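Local coordinates for GTPase activator-like protein (Chaetomium thermophilum, PDB 5HIU) that is the fungal counterpart of TSC2, here as an all-helical N-terminal piece of a longer protein that probably acts as a GTPase activator, at residues A[256-270]-A[310-322]. Sequence-based numbering, arbitrary orientation.
Sequences SSIHCLVPSLQKEAW and RDVRGALSVLQKL
Ser256 meets Gly314 where the two backbones come nearest, with Ser256 O 3.5 Å from Gly314 CA. A glycine lets helix 256-261 pass close over helix 310-322; their axes approach to 7.9 Å and cross at 80°. The CG2 methyl of Val318 touches Ser256 OG. Ser257 OG lies beside the aliphatic CG of Arg310, while its hydrogen bond goes to Gln253 O. His259 reaches Ser317 with its CD2-NE2 side, His259 NE2 standing 3.2 Å from Ser317 OG. The same Val318 methyl also touches the His259 ring. Cys260 has SG anti to its backbone N (chi1 -169°). This sets Cys260 SG over one face of the Arg313 guanidinium, 4.0 Å from Arg313 NH2. Cys260 CB packs against Gly314 CA. Leu261 crosses the same arginine, its CD2 methyl at NH1. Past the turn, Gln266 NE2 donates to His259 O (3.1 Å), tying the second helix back to the first. Lys321 crosses one face of the Trp270 ring, with Lys321 CG 3.4 Å from the centroid of the Trp270 six-membered ring in a CH-pi contact. The contact brings helices 245-261 and 266-277 against helix 302-322 in an all-helical, solenoid-like array: helix 281-294 also packs on Ser256 and Val312, helix 224-240 touches Leu265, and helix 352-366 flanks Leu316 and Leu319.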
loop_
_atom_site.group_PDB
_atom_site.type_symbol
_atom_site.label_atom_id
_atom_site.label_comp_id
_atom_site.label_asym_id
_atom_site.label_seq_id
_atom_site.Cartn_x
_atom_site.Cartn_y
_atom_site.Cartn_z
ATOM N N SER A 256 7.294 -2.547 5.131
ATOM C CA SER A 256 8.713 -2.592 5.495
ATOM C C SER A 256 9.541 -3.174 4.377
ATOM O O SER A 256 10.671 -2.781 4.163
ATOM C CB SER A 256 8.949 -3.412 6.759
ATOM O OG SER A 256 8.628 -2.634 7.900
ATOM N N SER A 257 8.955 -4.111 3.657
ATOM C CA SER A 257 9.631 -4.730 2.544
ATOM C C SER A 257 9.713 -3.771 1.365
ATOM O O SER A 257 10.754 -3.637 0.744
ATOM C CB SER A 257 8.937 -6.046 2.196
ATOM O OG SER A 257 9.089 -6.962 3.287
ATOM N N ILE A 258 8.628 -3.086 1.055
ATOM C CA ILE A 258 8.649 -2.144 -0.061
ATOM C C ILE A 258 9.653 -1.056 0.260
ATOM O O ILE A 258 10.442 -0.647 -0.589
ATOM C CB ILE A 258 7.271 -1.528 -0.303
ATOM C CG1 ILE A 258 6.337 -2.555 -0.931
ATOM C CG2 ILE A 258 7.374 -0.319 -1.214
ATOM C CD1 ILE A 258 4.867 -2.270 -0.662
ATOM N N HIS A 259 9.594 -0.602 1.508
ATOM C CA HIS A 259 10.489 0.428 2.032
ATOM C C HIS A 259 11.930 0.105 1.781
ATOM O O HIS A 259 12.702 0.952 1.351
ATOM C CB HIS A 259 10.302 0.543 3.533
ATOM C CG HIS A 259 11.191 1.549 4.176
ATOM N ND1 HIS A 259 11.125 2.894 3.887
ATOM C CD2 HIS A 259 12.140 1.413 5.127
ATOM C CE1 HIS A 259 12.011 3.541 4.620
ATOM N NE2 HIS A 259 12.646 2.663 5.374
ATOM N N CYS A 260 12.288 -1.128 2.091
ATOM C CA CYS A 260 13.633 -1.572 1.904
ATOM C C CYS A 260 13.903 -1.856 0.433
ATOM O O CYS A 260 14.753 -1.207 -0.178
ATOM C CB CYS A 260 13.887 -2.813 2.733
ATOM S SG CYS A 260 15.640 -3.153 2.747
ATOM N N LEU A 261 13.136 -2.792 -0.132
ATOM C CA LEU A 261 13.436 -3.397 -1.439
ATOM C C LEU A 261 13.093 -2.566 -2.658
ATOM O O LEU A 261 13.643 -2.830 -3.698
ATOM C CB LEU A 261 12.724 -4.746 -1.586
ATOM C CG LEU A 261 13.029 -5.778 -0.497
ATOM C CD1 LEU A 261 12.175 -7.021 -0.647
ATOM C CD2 LEU A 261 14.491 -6.160 -0.520
ATOM N N VAL A 262 12.188 -1.591 -2.557
ATOM C CA VAL A 262 11.765 -0.816 -3.728
ATOM C C VAL A 262 12.142 0.640 -3.547
ATOM O O VAL A 262 11.289 1.482 -3.344
ATOM C CB VAL A 262 10.253 -0.935 -4.014
ATOM C CG1 VAL A 262 9.900 -0.206 -5.309
ATOM C CG2 VAL A 262 9.855 -2.396 -4.124
ATOM N N PRO A 263 13.425 0.950 -3.686
ATOM C CA PRO A 263 13.950 2.254 -3.300
ATOM C C PRO A 263 13.159 3.445 -3.830
ATOM O O PRO A 263 13.010 4.423 -3.115
ATOM C CB PRO A 263 15.386 2.244 -3.878
ATOM C CG PRO A 263 15.390 1.177 -4.917
ATOM C CD PRO A 263 14.429 0.147 -4.406
ATOM N N SER A 264 12.649 3.359 -5.058
ATOM C CA SER A 264 11.889 4.464 -5.664
ATOM C C SER A 264 10.574 4.803 -4.946
ATOM O O SER A 264 9.989 5.843 -5.210
ATOM C CB SER A 264 11.554 4.131 -7.116
ATOM O OG SER A 264 10.507 3.173 -7.176
ATOM N N LEU A 265 10.092 3.908 -4.084
ATOM C CA LEU A 265 8.900 4.153 -3.274
ATOM C C LEU A 265 9.209 4.248 -1.780
ATOM O O LEU A 265 8.302 4.170 -0.953
ATOM C CB LEU A 265 7.886 3.038 -3.503
ATOM C CG LEU A 265 7.285 3.027 -4.907
ATOM C CD1 LEU A 265 6.393 1.813 -5.085
ATOM C CD2 LEU A 265 6.508 4.298 -5.177
ATOM N N GLN A 266 10.474 4.451 -1.425
ATOM C CA GLN A 266 10.860 4.449 -0.021
ATOM C C GLN A 266 10.183 5.575 0.730
ATOM O O GLN A 266 9.681 5.373 1.835
ATOM C CB GLN A 266 12.380 4.536 0.154
ATOM C CG GLN A 266 12.854 4.133 1.541
ATOM C CD GLN A 266 14.374 4.189 1.710
ATOM O OE1 GLN A 266 14.935 5.248 2.008
ATOM N NE2 GLN A 266 15.042 3.045 1.547
ATOM N N LYS A 267 10.170 6.759 0.142
ATOM C CA LYS A 267 9.577 7.919 0.809
ATOM C C LYS A 267 8.057 7.717 1.022
ATOM O O LYS A 267 7.545 7.886 2.149
ATOM C CB LYS A 267 9.913 9.215 0.049
ATOM C CG LYS A 267 9.465 9.239 -1.407
ATOM C CD LYS A 267 9.908 10.486 -2.151
ATOM C CE LYS A 267 9.189 10.602 -3.491
ATOM N NZ LYS A 267 9.817 11.633 -4.365
ATOM N N GLU A 268 7.365 7.272 -0.030
ATOM C CA GLU A 268 5.944 6.935 0.066
ATOM C C GLU A 268 5.632 5.924 1.172
ATOM O O GLU A 268 4.717 6.140 1.950
ATOM C CB GLU A 268 5.388 6.428 -1.271
ATOM C CG GLU A 268 4.947 7.531 -2.231
ATOM C CD GLU A 268 6.007 7.885 -3.241
ATOM O OE1 GLU A 268 7.201 7.634 -2.971
ATOM O OE2 GLU A 268 5.644 8.402 -4.317
ATOM N N ALA A 269 6.390 4.835 1.250
ATOM C CA ALA A 269 6.182 3.824 2.288
ATOM C C ALA A 269 6.533 4.371 3.670
ATOM O O ALA A 269 5.909 4.027 4.674
ATOM C CB ALA A 269 7.029 2.571 1.998
ATOM N N TRP A 270 7.558 5.198 3.764
ATOM C CA TRP A 270 7.924 5.647 5.081
ATOM C C TRP A 270 6.786 6.525 5.578
ATOM O O TRP A 270 6.374 6.457 6.747
ATOM C CB TRP A 270 9.254 6.390 5.096
ATOM C CG TRP A 270 9.386 7.081 6.365
ATOM C CD1 TRP A 270 9.332 8.411 6.573
ATOM C CD2 TRP A 270 9.467 6.469 7.643
ATOM N NE1 TRP A 270 9.403 8.678 7.914
ATOM C CE2 TRP A 270 9.472 7.495 8.595
ATOM C CE3 TRP A 270 9.522 5.146 8.079
ATOM C CZ2 TRP A 270 9.559 7.247 9.954
ATOM C CZ3 TRP A 270 9.594 4.898 9.433
ATOM C CH2 TRP A 270 9.629 5.938 10.353
ATOM N N ARG A 310 14.001 -11.514 4.320
ATOM C CA ARG A 310 13.261 -10.425 3.687
ATOM C C ARG A 310 12.754 -9.515 4.786
ATOM O O ARG A 310 13.096 -8.348 4.825
ATOM C CB ARG A 310 12.092 -10.970 2.842
ATOM C CG ARG A 310 10.932 -9.997 2.619
ATOM C CD ARG A 310 9.821 -10.620 1.782
ATOM N NE ARG A 310 9.229 -11.799 2.419
ATOM C CZ ARG A 310 8.247 -12.537 1.901
ATOM N NH1 ARG A 310 7.719 -12.238 0.723
ATOM N NH2 ARG A 310 7.786 -13.586 2.572
ATOM N N ASP A 311 11.965 -10.097 5.687
ATOM C CA ASP A 311 11.368 -9.390 6.819
ATOM C C ASP A 311 12.406 -8.695 7.692
ATOM O O ASP A 311 12.200 -7.560 8.131
ATOM C CB ASP A 311 10.565 -10.348 7.714
ATOM C CG ASP A 311 9.427 -11.048 6.978
ATOM O OD1 ASP A 311 8.775 -10.440 6.088
ATOM O OD2 ASP A 311 9.176 -12.223 7.311
ATOM N N VAL A 312 13.508 -9.383 7.958
ATOM C CA VAL A 312 14.546 -8.841 8.823
ATOM C C VAL A 312 15.182 -7.581 8.239
ATOM O O VAL A 312 15.338 -6.596 8.953
ATOM C CB VAL A 312 15.633 -9.886 9.126
ATOM C CG1 VAL A 312 16.781 -9.252 9.893
ATOM C CG2 VAL A 312 15.044 -11.034 9.932
ATOM N N ARG A 313 15.530 -7.606 6.955
ATOM C CA ARG A 313 16.185 -6.464 6.318
ATOM C C ARG A 313 15.299 -5.229 6.280
ATOM O O ARG A 313 15.796 -4.093 6.230
ATOM C CB ARG A 313 16.549 -6.773 4.878
ATOM C CG ARG A 313 17.464 -7.963 4.657
ATOM C CD ARG A 313 17.819 -8.026 3.187
ATOM N NE ARG A 313 18.377 -6.749 2.731
ATOM C CZ ARG A 313 18.270 -6.261 1.495
ATOM N NH1 ARG A 313 17.614 -6.928 0.543
ATOM N NH2 ARG A 313 18.816 -5.082 1.208
ATOM N N GLY A 314 13.991 -5.453 6.239
ATOM C CA GLY A 314 13.050 -4.357 6.164
ATOM C C GLY A 314 12.944 -3.716 7.517
ATOM O O GLY A 314 13.057 -2.498 7.633
ATOM N N ALA A 315 12.719 -4.566 8.524
ATOM C CA ALA A 315 12.693 -4.185 9.941
ATOM C C ALA A 315 13.879 -3.314 10.301
ATOM O O ALA A 315 13.734 -2.334 11.016
ATOM C CB ALA A 315 12.682 -5.417 10.832
ATOM N N LEU A 316 15.050 -3.673 9.801
ATOM C CA LEU A 316 16.241 -2.869 10.002
ATOM C C LEU A 316 16.051 -1.489 9.391
ATOM O O LEU A 316 16.341 -0.469 10.012
ATOM C CB LEU A 316 17.462 -3.547 9.357
ATOM C CG LEU A 316 18.377 -4.422 10.228
ATOM C CD1 LEU A 316 17.641 -5.285 11.246
ATOM C CD2 LEU A 316 19.250 -5.288 9.329
ATOM N N SER A 317 15.583 -1.474 8.156
ATOM C CA SER A 317 15.419 -0.244 7.407
ATOM C C SER A 317 14.475 0.685 8.161
ATOM O O SER A 317 14.753 1.877 8.348
ATOM C CB SER A 317 14.832 -0.573 6.025
ATOM O OG SER A 317 14.996 0.498 5.119
ATOM N N VAL A 318 13.354 0.120 8.591
ATOM C CA VAL A 318 12.295 0.901 9.206
ATOM C C VAL A 318 12.722 1.297 10.607
ATOM O O VAL A 318 12.418 2.395 11.067
ATOM C CB VAL A 318 10.947 0.125 9.216
ATOM C CG1 VAL A 318 9.944 0.788 10.129
ATOM C CG2 VAL A 318 10.378 0.035 7.810
ATOM N N LEU A 319 13.447 0.400 11.272
ATOM C CA LEU A 319 13.952 0.668 12.622
ATOM C C LEU A 319 14.981 1.785 12.610
ATOM O O LEU A 319 14.968 2.661 13.453
ATOM C CB LEU A 319 14.541 -0.596 13.272
ATOM C CG LEU A 319 13.484 -1.534 13.871
ATOM C CD1 LEU A 319 14.041 -2.918 14.234
ATOM C CD2 LEU A 319 12.845 -0.879 15.078
ATOM N N GLN A 320 15.877 1.756 11.648
ATOM C CA GLN A 320 16.880 2.796 11.562
ATOM C C GLN A 320 16.197 4.132 11.411
ATOM O O GLN A 320 16.612 5.109 11.982
ATOM C CB GLN A 320 17.788 2.541 10.373
ATOM C CG GLN A 320 18.780 3.647 10.107
ATOM C CD GLN A 320 19.799 3.237 9.064
ATOM O OE1 GLN A 320 20.230 2.071 8.995
ATOM N NE2 GLN A 320 20.188 4.185 8.238
ATOM N N LYS A 321 15.136 4.158 10.629
ATOM C CA LYS A 321 14.376 5.382 10.412
ATOM C C LYS A 321 13.568 5.733 11.676
ATOM O O LYS A 321 13.603 6.871 12.146
ATOM C CB LYS A 321 13.493 5.205 9.176
ATOM C CG LYS A 321 12.876 6.475 8.619
ATOM C CD LYS A 321 13.880 7.498 8.101
ATOM C CE LYS A 321 13.184 8.821 7.761
ATOM N NZ LYS A 321 14.124 9.975 7.655
ATOM N N LEU A 322 12.897 4.742 12.261
ATOM C CA LEU A 322 12.145 4.974 13.474
ATOM C C LEU A 322 13.006 5.504 14.604
ATOM O O LEU A 322 12.644 6.484 15.237
ATOM C CB LEU A 322 11.437 3.701 13.941
ATOM C CG LEU A 322 10.361 3.907 15.024
ATOM C CD1 LEU A 322 9.453 5.098 14.734
ATOM C CD2 LEU A 322 9.500 2.667 15.178
#